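Local coordinates for D-3-phosphoglycerate dehydrogenase (Sulfolobus tokodaii, PDB 2EKL), which probably catalyses the NAD-dependent oxidation of D-3-phosphoglycerate, the opening step of the phosphorylated route to serine, at residues K70-A75 with D80-E85; L9-I14 with E38-I43; E16-T21 with Q301-A306; K143-V148 with T155-I160. All coordinates share one frame; numbering follows the deposited sequence.

Interactions 1, 2 and 3 lie in one lobe, built on a five-stranded parallel sheet. Interaction 4 lies in the NAD-binding domain, with its own parallel sheet. Interactions 1 and 2 sit on strands 71-74 and 7-10 of the first sheet, with centres about 13 Å apart. Interaction 3 touches both: I71 packs on L303 and A306, and I10 on I19. Interaction 4 is about 32 Å from interaction 1, centre to centre. Along the chain, interactions 2, 1 and 4 close in turn. Interaction 3 spans almost the whole chain, because helix 289-309 returns to the first lobe. NAD binds in the second domain, yet the D80 side chain of interaction 1 comes within about 6 Å of it, so both lobes border the cofactor.

Interaction 1. Residues K70-A75 with D80-E85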
# COMPACT_ATOMS: atom_id res chain seq x y z
N LYS A 70 14.04 38.34 -15.26
CA LYS A 70 14.82 37.53 -16.19
C LYS A 70 14.64 36.05 -15.88
O LYS A 70 14.80 35.20 -16.76
CB LYS A 70 16.30 37.90 -16.08
CG LYS A 70 16.60 39.35 -16.41
CD LYS A 70 18.04 39.71 -16.07
CE LYS A 70 18.32 41.18 -16.35
NZ LYS A 70 17.43 42.09 -15.55
N ILE A 71 14.32 35.74 -14.63
CA ILE A 71 14.12 34.35 -14.21
C ILE A 71 12.97 34.25 -13.22
O ILE A 71 12.85 35.06 -12.30
CB ILE A 71 15.37 33.76 -13.52
CG1 ILE A 71 16.59 33.83 -14.44
CG2 ILE A 71 15.11 32.30 -13.13
CD1 ILE A 71 17.87 33.36 -13.79
N ILE A 72 12.12 33.25 -13.44
CA ILE A 72 10.99 32.98 -12.55
C ILE A 72 11.25 31.57 -12.04
O ILE A 72 11.39 30.64 -12.82
CB ILE A 72 9.65 32.99 -13.30
CG1 ILE A 72 9.30 34.42 -13.74
CG2 ILE A 72 8.55 32.43 -12.41
CD1 ILE A 72 8.03 34.50 -14.59
N ALA A 73 11.34 31.42 -10.72
CA ALA A 73 11.58 30.11 -10.13
C ALA A 73 10.39 29.64 -9.32
O ALA A 73 9.91 30.34 -8.43
CB ALA A 73 12.83 30.16 -9.24
N ARG A 74 9.92 28.44 -9.65
CA ARG A 74 8.79 27.84 -8.94
C ARG A 74 9.34 26.67 -8.14
O ARG A 74 9.78 25.67 -8.70
CB ARG A 74 7.75 27.33 -9.95
CG ARG A 74 6.69 26.41 -9.35
CD ARG A 74 5.79 27.15 -8.38
NE ARG A 74 4.90 26.25 -7.66
CZ ARG A 74 3.91 25.55 -8.22
NH1 ARG A 74 3.67 25.65 -9.52
NH2 ARG A 74 3.15 24.76 -7.47
N ALA A 75 9.34 26.80 -6.82
CA ALA A 75 9.84 25.73 -5.96
C ALA A 75 8.74 24.69 -5.82
O ALA A 75 8.11 24.57 -4.77
CB ALA A 75 10.23 26.29 -4.59
N ASP A 80 1.37 25.53 -12.52
CA ASP A 80 -0.01 25.99 -12.66
C ASP A 80 -0.27 27.41 -12.15
O ASP A 80 -1.31 27.99 -12.48
CB ASP A 80 -0.96 25.02 -11.95
CG ASP A 80 -0.89 23.62 -12.53
OD1 ASP A 80 -0.95 23.48 -13.77
OD2 ASP A 80 -0.79 22.65 -11.75
N ASN A 81 0.64 27.96 -11.36
CA ASN A 81 0.44 29.30 -10.83
C ASN A 81 1.27 30.34 -11.58
O ASN A 81 1.36 31.49 -11.17
CB ASN A 81 0.79 29.34 -9.34
CG ASN A 81 2.27 29.13 -9.07
OD1 ASN A 81 2.91 28.28 -9.68
ND2 ASN A 81 2.81 29.89 -8.13
N ILE A 82 1.87 29.91 -12.69
CA ILE A 82 2.70 30.80 -13.52
C ILE A 82 2.14 30.93 -14.92
O ILE A 82 1.71 29.95 -15.52
CB ILE A 82 4.11 30.24 -13.66
CG1 ILE A 82 4.76 30.09 -12.29
CG2 ILE A 82 4.95 31.23 -14.48
CD1 ILE A 82 5.00 31.45 -11.62
N ASP A 83 2.15 32.14 -15.45
CA ASP A 83 1.68 32.37 -16.80
C ASP A 83 2.87 32.11 -17.72
O ASP A 83 3.56 33.04 -18.14
CB ASP A 83 1.20 33.82 -16.97
CG ASP A 83 0.45 34.03 -18.28
OD1 ASP A 83 1.00 33.65 -19.34
OD2 ASP A 83 -0.68 34.56 -18.25
N THR A 84 3.10 30.84 -18.00
CA THR A 84 4.22 30.42 -18.84
C THR A 84 4.21 31.03 -20.24
O THR A 84 5.27 31.26 -20.82
CB THR A 84 4.27 28.89 -18.95
OG1 THR A 84 3.02 28.40 -19.44
CG2 THR A 84 4.54 28.27 -17.58
N GLU A 85 3.03 31.27 -20.78
CA GLU A 85 2.93 31.86 -22.11
C GLU A 85 3.47 33.28 -22.10
O GLU A 85 4.31 33.65 -22.93
CB GLU A 85 1.48 31.83 -22.62
CG GLU A 85 0.42 31.91 -21.53
CD GLU A 85 0.43 30.71 -20.60
OE1 GLU A 85 0.50 29.57 -21.10
OE2 GLU A 85 0.37 30.90 -19.37
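R74 reaches from the end of strand 71-74 to N81, in the loop that leads into helix 84-89. Its CB points toward that loop. CG stands anti to the backbone N (chi1 167°), and a bend at chi2 carries the chain across the N81 amide. CD is the first atom to meet it, 3.4 Å from N81 OD1. NE and CZ pass the same oxygen. At the tip, R74 NH1 lies 2.7 Å from N81 OD1, close, but the angle is poor for a hydrogen bond. The oxygen sits over one face of the guanidinium, and the guanidinium and amide planes are 75° apart. D80 N lies at the guanidinium edge, 3.8 Å from R74 NH1. The other end of the amide is held from outside, since N81 ND2 donates to T56 O. D80 OD1 makes a salt bridge with R233, and the D80 side chain is about 6 Å from the bound NAD. Two residues earlier in the strand, I72 CG2 meets I82 CD1 at 3.8 Å, and the two side chains run alongside in opposite senses. The contact thus pairs a buried apolar touch with a cation against an amide oxygen, an attraction probably electrostatic rather than directional.

Interaction 2. Residues L9-I14 with E38-I43; sequences LITDPI and EELLNI
This is a purely apolar contact between a helix and a parallel sheet. L9 and T11, at the end of strand 7-10 and just beyond it, meet L40 and I43 of helix 37-43. Most of the touching is done by methyl groups at the ends of the side chains. L40 CD1 is the central one. It lies 3.6 Å from L9 CD2 and 3.9 Å from T11 CG2. Those two methyls are themselves about as far apart, 3.8 Å from L9 CD2 to T11 CG2, so L40 CD1 settles in the notch between them. The L9 and L40 side chains cross at a slant, whereas T11 and L40 cross at about a right angle. L9 has CG anti to the backbone N (chi1 176°), which extends its branch to the helix. One turn further along the helix, I43 CD1 comes to 4.3 Å from L9 CD2. T11 has two different sides. Its methyl faces the helix, while OG1 is hydrogen-bonded to T56 OG1. I10, between L9 and T11, points to the other face of the sheet and packs on I19 of helix 16-24. Strand 7-10 is therefore sandwiched by helices on its two faces. Helix 37-43 links strand 28-31 to strand 49-52, which flank strand 7-10 in the sheet. It passes over the strand between them. This is a beta-alpha-beta crossover of the flavodoxin-like fold expected for the substrate-binding domain of D-isomer specific 2-hydroxyacid dehydrogenases.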
# COMPACT_ATOMS: atom_id res chain seq x y z
N LEU A 9 13.54 38.23 -5.40
CA LEU A 9 12.43 38.35 -4.46
C LEU A 9 11.81 36.97 -4.23
O LEU A 9 11.42 36.30 -5.18
CB LEU A 9 11.36 39.30 -5.01
CG LEU A 9 10.08 39.44 -4.16
CD1 LEU A 9 10.40 40.14 -2.85
CD2 LEU A 9 9.04 40.22 -4.94
N ILE A 10 11.75 36.56 -2.97
CA ILE A 10 11.15 35.27 -2.62
C ILE A 10 9.85 35.65 -1.93
O ILE A 10 9.86 36.30 -0.88
CB ILE A 10 12.07 34.47 -1.69
CG1 ILE A 10 13.42 34.24 -2.39
CG2 ILE A 10 11.43 33.14 -1.34
CD1 ILE A 10 14.42 33.45 -1.57
N THR A 11 8.74 35.25 -2.53
CA THR A 11 7.42 35.62 -2.04
C THR A 11 6.70 34.64 -1.14
O THR A 11 5.67 34.99 -0.54
CB THR A 11 6.51 35.93 -3.23
OG1 THR A 11 6.27 34.73 -3.97
CG2 THR A 11 7.17 36.96 -4.15
N ASP A 12 7.21 33.42 -1.04
CA ASP A 12 6.58 32.40 -0.21
C ASP A 12 7.58 31.69 0.68
O ASP A 12 8.78 31.70 0.41
CB ASP A 12 5.89 31.35 -1.09
CG ASP A 12 4.77 31.94 -1.93
OD1 ASP A 12 3.84 32.53 -1.34
OD2 ASP A 12 4.82 31.80 -3.17
N PRO A 13 7.10 31.07 1.77
CA PRO A 13 8.00 30.35 2.69
C PRO A 13 8.62 29.19 1.93
O PRO A 13 7.91 28.31 1.45
CB PRO A 13 7.05 29.87 3.78
CG PRO A 13 5.95 30.90 3.78
CD PRO A 13 5.73 31.12 2.31
N ILE A 14 9.95 29.18 1.80
CA ILE A 14 10.61 28.09 1.08
C ILE A 14 11.78 27.50 1.85
O ILE A 14 12.21 28.03 2.87
CB ILE A 14 11.13 28.56 -0.29
CG1 ILE A 14 12.15 29.67 -0.11
CG2 ILE A 14 9.97 29.03 -1.16
CD1 ILE A 14 12.89 30.02 -1.38
N GLU A 38 -1.04 43.09 -3.57
CA GLU A 38 -0.90 44.50 -3.92
C GLU A 38 0.54 44.98 -3.79
O GLU A 38 1.07 45.62 -4.69
CB GLU A 38 -1.84 45.35 -3.06
CG GLU A 38 -1.71 46.85 -3.28
CD GLU A 38 -2.90 47.63 -2.75
OE1 GLU A 38 -3.57 47.14 -1.82
OE2 GLU A 38 -3.17 48.73 -3.26
N GLU A 39 1.17 44.65 -2.67
CA GLU A 39 2.55 45.07 -2.44
C GLU A 39 3.48 44.44 -3.47
O GLU A 39 4.46 45.06 -3.89
CB GLU A 39 3.00 44.69 -1.02
CG GLU A 39 4.36 45.24 -0.61
CD GLU A 39 4.46 46.76 -0.71
OE1 GLU A 39 3.43 47.45 -0.60
OE2 GLU A 39 5.59 47.27 -0.88
N LEU A 40 3.17 43.22 -3.89
CA LEU A 40 3.99 42.53 -4.88
C LEU A 40 4.04 43.34 -6.17
O LEU A 40 5.12 43.57 -6.73
CB LEU A 40 3.42 41.14 -5.18
CG LEU A 40 4.12 40.35 -6.29
CD1 LEU A 40 5.59 40.11 -5.92
CD2 LEU A 40 3.40 39.03 -6.50
N LEU A 41 2.88 43.77 -6.64
CA LEU A 41 2.79 44.56 -7.86
C LEU A 41 3.55 45.88 -7.72
O LEU A 41 4.10 46.39 -8.70
CB LEU A 41 1.33 44.86 -8.19
CG LEU A 41 0.48 43.69 -8.69
CD1 LEU A 41 -0.98 44.11 -8.77
CD2 LEU A 41 0.98 43.24 -10.05
N ASN A 42 3.59 46.42 -6.51
CA ASN A 42 4.28 47.68 -6.27
C ASN A 42 5.80 47.58 -6.35
O ASN A 42 6.47 48.55 -6.69
CB ASN A 42 3.89 48.26 -4.91
CG ASN A 42 2.42 48.64 -4.83
OD1 ASN A 42 1.89 49.30 -5.72
ND2 ASN A 42 1.76 48.23 -3.75
N ILE A 43 6.35 46.41 -6.04
CA ILE A 43 7.80 46.26 -6.04
C ILE A 43 8.41 45.25 -7.01
O ILE A 43 9.63 45.21 -7.15
CB ILE A 43 8.31 45.89 -4.63
CG1 ILE A 43 7.84 44.48 -4.25
CG2 ILE A 43 7.79 46.90 -3.61
CD1 ILE A 43 8.43 43.96 -2.95

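Interaction 3. Residues E16-T21 with Q301-A306; sequences EILIKT and QNLLNA
I17 O is held by two donors of T21, the residue whose methyl touches L304. T21 OG1 donates to I17 O at 2.7 Å, and T21 N makes the usual helix bond to the same oxygen at 2.9 Å. The two donors come from opposite faces of the carbonyl plane, with OG1 tilted 32° from it. This bond ties the hydroxyl back to its own helix. With chi1 at -62°, CG2 is anti to the backbone N and is the branch that faces helix 289-309. T21 CG2 lies 3.7 Å from L304 CD1 and 4.2 Å from L304 CD2, so it sits against the fork of the leucine. The two side chains are set obliquely to each other. A second, looser touch joins L18 CD2 and L303 CD2 at 4.3 Å. It is the more deeply buried of the two. Next to it, L18 packs on V51, and L303 packs on I49 and I71, so this pair also meets the sheet. T21 and L18 both also touch T300 of helix 289-309. Between 16-21 and 301-306 the closest contacts are methyl to methyl. With OG1 bonded within its own helix, T21 offers its methyl to L304, and the contact is apolar although a threonine takes part.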
# COMPACT_ATOMS: atom_id res chain seq x y z
N GLU A 16 15.21 26.73 3.20
CA GLU A 16 16.33 27.63 3.42
C GLU A 16 17.55 27.35 2.54
O GLU A 16 18.40 28.22 2.36
CB GLU A 16 16.75 27.59 4.90
CG GLU A 16 17.58 28.79 5.34
CD GLU A 16 16.83 30.10 5.22
OE1 GLU A 16 15.71 30.21 5.77
OE2 GLU A 16 17.35 31.04 4.57
N ILE A 17 17.63 26.14 1.99
CA ILE A 17 18.77 25.79 1.14
C ILE A 17 18.91 26.75 -0.04
O ILE A 17 20.01 27.20 -0.36
CB ILE A 17 18.65 24.35 0.60
CG1 ILE A 17 19.86 24.00 -0.27
CG2 ILE A 17 17.37 24.19 -0.22
CD1 ILE A 17 21.19 24.09 0.46
N LEU A 18 17.79 27.07 -0.68
CA LEU A 18 17.79 27.97 -1.83
C LEU A 18 18.19 29.38 -1.44
O LEU A 18 19.01 30.01 -2.12
CB LEU A 18 16.40 27.98 -2.49
CG LEU A 18 16.23 28.68 -3.85
CD1 LEU A 18 14.99 28.13 -4.55
CD2 LEU A 18 16.12 30.18 -3.67
N ILE A 19 17.63 29.89 -0.35
CA ILE A 19 17.94 31.23 0.11
C ILE A 19 19.41 31.32 0.51
O ILE A 19 20.11 32.27 0.16
CB ILE A 19 17.07 31.62 1.32
CG1 ILE A 19 15.59 31.55 0.94
CG2 ILE A 19 17.42 33.03 1.78
CD1 ILE A 19 14.65 31.86 2.09
N LYS A 20 19.88 30.32 1.26
CA LYS A 20 21.26 30.28 1.71
C LYS A 20 22.22 30.27 0.53
O LYS A 20 23.23 30.97 0.53
CB LYS A 20 21.49 29.04 2.58
CG LYS A 20 22.95 28.72 2.89
CD LYS A 20 23.06 27.58 3.89
CE LYS A 20 24.50 27.08 4.00
NZ LYS A 20 25.44 28.16 4.41
N THR A 21 21.89 29.47 -0.48
CA THR A 21 22.73 29.35 -1.67
C THR A 21 22.86 30.69 -2.40
O THR A 21 23.96 31.07 -2.82
CB THR A 21 22.17 28.28 -2.62
OG1 THR A 21 22.19 27.00 -1.96
CG2 THR A 21 23.00 28.19 -3.89
N GLN A 301 19.30 24.26 -8.02
CA GLN A 301 20.29 23.99 -9.06
C GLN A 301 19.87 24.51 -10.43
O GLN A 301 20.70 25.04 -11.18
CB GLN A 301 20.58 22.49 -9.15
CG GLN A 301 21.80 22.19 -10.02
CD GLN A 301 23.00 23.04 -9.64
OE1 GLN A 301 23.51 22.96 -8.52
NE2 GLN A 301 23.46 23.87 -10.58
N ASN A 302 18.59 24.38 -10.76
CA ASN A 302 18.12 24.87 -12.05
C ASN A 302 18.16 26.39 -12.09
O ASN A 302 18.42 26.99 -13.14
CB ASN A 302 16.70 24.37 -12.34
CG ASN A 302 16.67 22.89 -12.70
OD1 ASN A 302 17.67 22.34 -13.16
ND2 ASN A 302 15.52 22.25 -12.50
N LEU A 303 17.93 27.02 -10.94
CA LEU A 303 17.97 28.47 -10.85
C LEU A 303 19.41 28.94 -11.07
O LEU A 303 19.65 29.91 -11.79
CB LEU A 303 17.47 28.95 -9.49
CG LEU A 303 17.61 30.45 -9.20
CD1 LEU A 303 16.92 31.24 -10.30
CD2 LEU A 303 17.00 30.76 -7.83
N LEU A 304 20.35 28.25 -10.44
CA LEU A 304 21.76 28.61 -10.58
C LEU A 304 22.24 28.46 -12.02
O LEU A 304 22.99 29.30 -12.52
CB LEU A 304 22.63 27.75 -9.66
CG LEU A 304 22.55 28.01 -8.15
CD1 LEU A 304 23.50 27.08 -7.43
CD2 LEU A 304 22.91 29.46 -7.86
N ASN A 305 21.81 27.39 -12.68
CA ASN A 305 22.22 27.16 -14.07
C ASN A 305 21.70 28.29 -14.96
O ASN A 305 22.42 28.78 -15.83
CB ASN A 305 21.69 25.82 -14.58
CG ASN A 305 22.22 25.49 -15.97
OD1 ASN A 305 23.43 25.35 -16.17
ND2 ASN A 305 21.31 25.36 -16.93
N ALA A 306 20.45 28.69 -14.74
CA ALA A 306 19.83 29.76 -15.51
C ALA A 306 20.58 31.08 -15.25
O ALA A 306 20.76 31.89 -16.17
CB ALA A 306 18.37 29.91 -15.12

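Interaction 4. Residues K143-V148 with T155-I160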
# COMPACT_ATOMS: atom_id res chain seq x y z
N LYS A 143 -4.29 -10.59 -11.64
CA LYS A 143 -5.24 -9.70 -12.29
C LYS A 143 -4.54 -8.75 -13.23
O LYS A 143 -3.31 -8.66 -13.25
CB LYS A 143 -6.05 -8.95 -11.23
CG LYS A 143 -6.95 -9.91 -10.46
CD LYS A 143 -7.81 -9.21 -9.44
CE LYS A 143 -8.63 -10.23 -8.66
NZ LYS A 143 -9.35 -9.59 -7.54
N THR A 144 -5.32 -8.04 -14.03
CA THR A 144 -4.78 -7.11 -15.01
C THR A 144 -4.91 -5.66 -14.59
O THR A 144 -5.98 -5.22 -14.18
CB THR A 144 -5.50 -7.28 -16.36
OG1 THR A 144 -5.31 -8.62 -16.84
CG2 THR A 144 -4.97 -6.30 -17.40
N ILE A 145 -3.81 -4.91 -14.69
CA ILE A 145 -3.84 -3.49 -14.36
C ILE A 145 -3.62 -2.68 -15.63
O ILE A 145 -2.78 -3.03 -16.47
CB ILE A 145 -2.76 -3.11 -13.31
CG1 ILE A 145 -2.87 -1.61 -12.99
CG2 ILE A 145 -1.37 -3.47 -13.83
CD1 ILE A 145 -1.93 -1.15 -11.88
N GLY A 146 -4.41 -1.63 -15.79
CA GLY A 146 -4.29 -0.77 -16.96
C GLY A 146 -3.74 0.59 -16.57
O GLY A 146 -4.38 1.34 -15.84
N ILE A 147 -2.54 0.88 -17.05
CA ILE A 147 -1.87 2.15 -16.76
C ILE A 147 -2.24 3.18 -17.83
O ILE A 147 -1.82 3.06 -18.99
CB ILE A 147 -0.33 1.97 -16.75
CG1 ILE A 147 0.07 0.86 -15.78
CG2 ILE A 147 0.34 3.30 -16.37
CD1 ILE A 147 -0.28 1.13 -14.32
N VAL A 148 -3.04 4.18 -17.46
CA VAL A 148 -3.43 5.23 -18.40
C VAL A 148 -2.50 6.42 -18.15
O VAL A 148 -2.62 7.12 -17.14
CB VAL A 148 -4.89 5.67 -18.18
CG1 VAL A 148 -5.28 6.71 -19.22
CG2 VAL A 148 -5.81 4.47 -18.25
N THR A 155 5.11 4.49 -15.71
CA THR A 155 6.04 3.41 -16.02
C THR A 155 6.46 2.64 -14.77
O THR A 155 6.47 1.42 -14.77
CB THR A 155 7.30 3.95 -16.73
OG1 THR A 155 6.93 4.54 -17.98
CG2 THR A 155 8.30 2.82 -16.98
N LYS A 156 6.80 3.36 -13.71
CA LYS A 156 7.23 2.70 -12.48
C LYS A 156 6.11 1.94 -11.78
O LYS A 156 6.35 0.89 -11.19
CB LYS A 156 7.87 3.72 -11.54
CG LYS A 156 9.24 4.18 -12.03
CD LYS A 156 9.93 5.11 -11.06
CE LYS A 156 11.35 5.42 -11.52
NZ LYS A 156 12.09 6.30 -10.57
N VAL A 157 4.89 2.45 -11.85
CA VAL A 157 3.76 1.77 -11.24
C VAL A 157 3.61 0.43 -11.98
O VAL A 157 3.31 -0.60 -11.38
CB VAL A 157 2.45 2.61 -11.36
CG1 VAL A 157 1.24 1.76 -10.99
CG2 VAL A 157 2.53 3.82 -10.43
N GLY A 158 3.84 0.46 -13.28
CA GLY A 158 3.74 -0.75 -14.08
C GLY A 158 4.80 -1.77 -13.70
O GLY A 158 4.52 -2.96 -13.60
N ILE A 159 6.02 -1.30 -13.47
CA ILE A 159 7.11 -2.20 -13.10
C ILE A 159 6.79 -2.88 -11.77
O ILE A 159 7.00 -4.09 -11.61
CB ILE A 159 8.44 -1.41 -12.98
CG1 ILE A 159 8.86 -0.92 -14.37
CG2 ILE A 159 9.52 -2.28 -12.34
CD1 ILE A 159 10.02 0.04 -14.36
N ILE A 160 6.25 -2.12 -10.83
CA ILE A 160 5.90 -2.66 -9.52
C ILE A 160 4.72 -3.62 -9.62
O ILE A 160 4.76 -4.71 -9.06
CB ILE A 160 5.59 -1.52 -8.52
CG1 ILE A 160 6.87 -0.71 -8.26
CG2 ILE A 160 5.07 -2.10 -7.21
CD1 ILE A 160 6.63 0.63 -7.57
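I147 and V157 meet with their side chains angled across one another, strand against helix. I147 CD1 reaches V157 CG1 at 3.7 Å. In I147, CG1 is anti to the carbonyl carbon, and a bent chi2 (-63°) turns CD1 onto the helix. In V157, the branch anti to the backbone N, CG1, is the one that receives I147 CD1. Two residues earlier on the same face of the strand, I145 CD1 approaches V157 CG1 at 4.4 Å. This one methyl thus serves both isoleucines. I147 CD1 also lies 4.3 Å from G158 N, where the helix has no side chain. The CA atoms of I147 and G158, 6.9 Å apart, mark the closest backbone approach of the two segments. The segment axes approach to 9.0 Å and run nearly antiparallel, at 169°. This is the first strand-turn-helix of a Rossmann-type NAD-binding domain. The connecting turn fits the GxGxxG pattern, and R152 and I153 bind NAD. The chain goes on from the helix to strand 167-171, which lies next to strand 144-148, completes the beta-alpha-beta unit and packs V168 on I145 and I147. On the other side, strand 199-202 supplies V199 to I145 and S201 to I147. Helix 102-118 packs on helix 152-163, with T109 on V157 and V106 and I110 on I160, and I160 also packs on A163 of the second subunit.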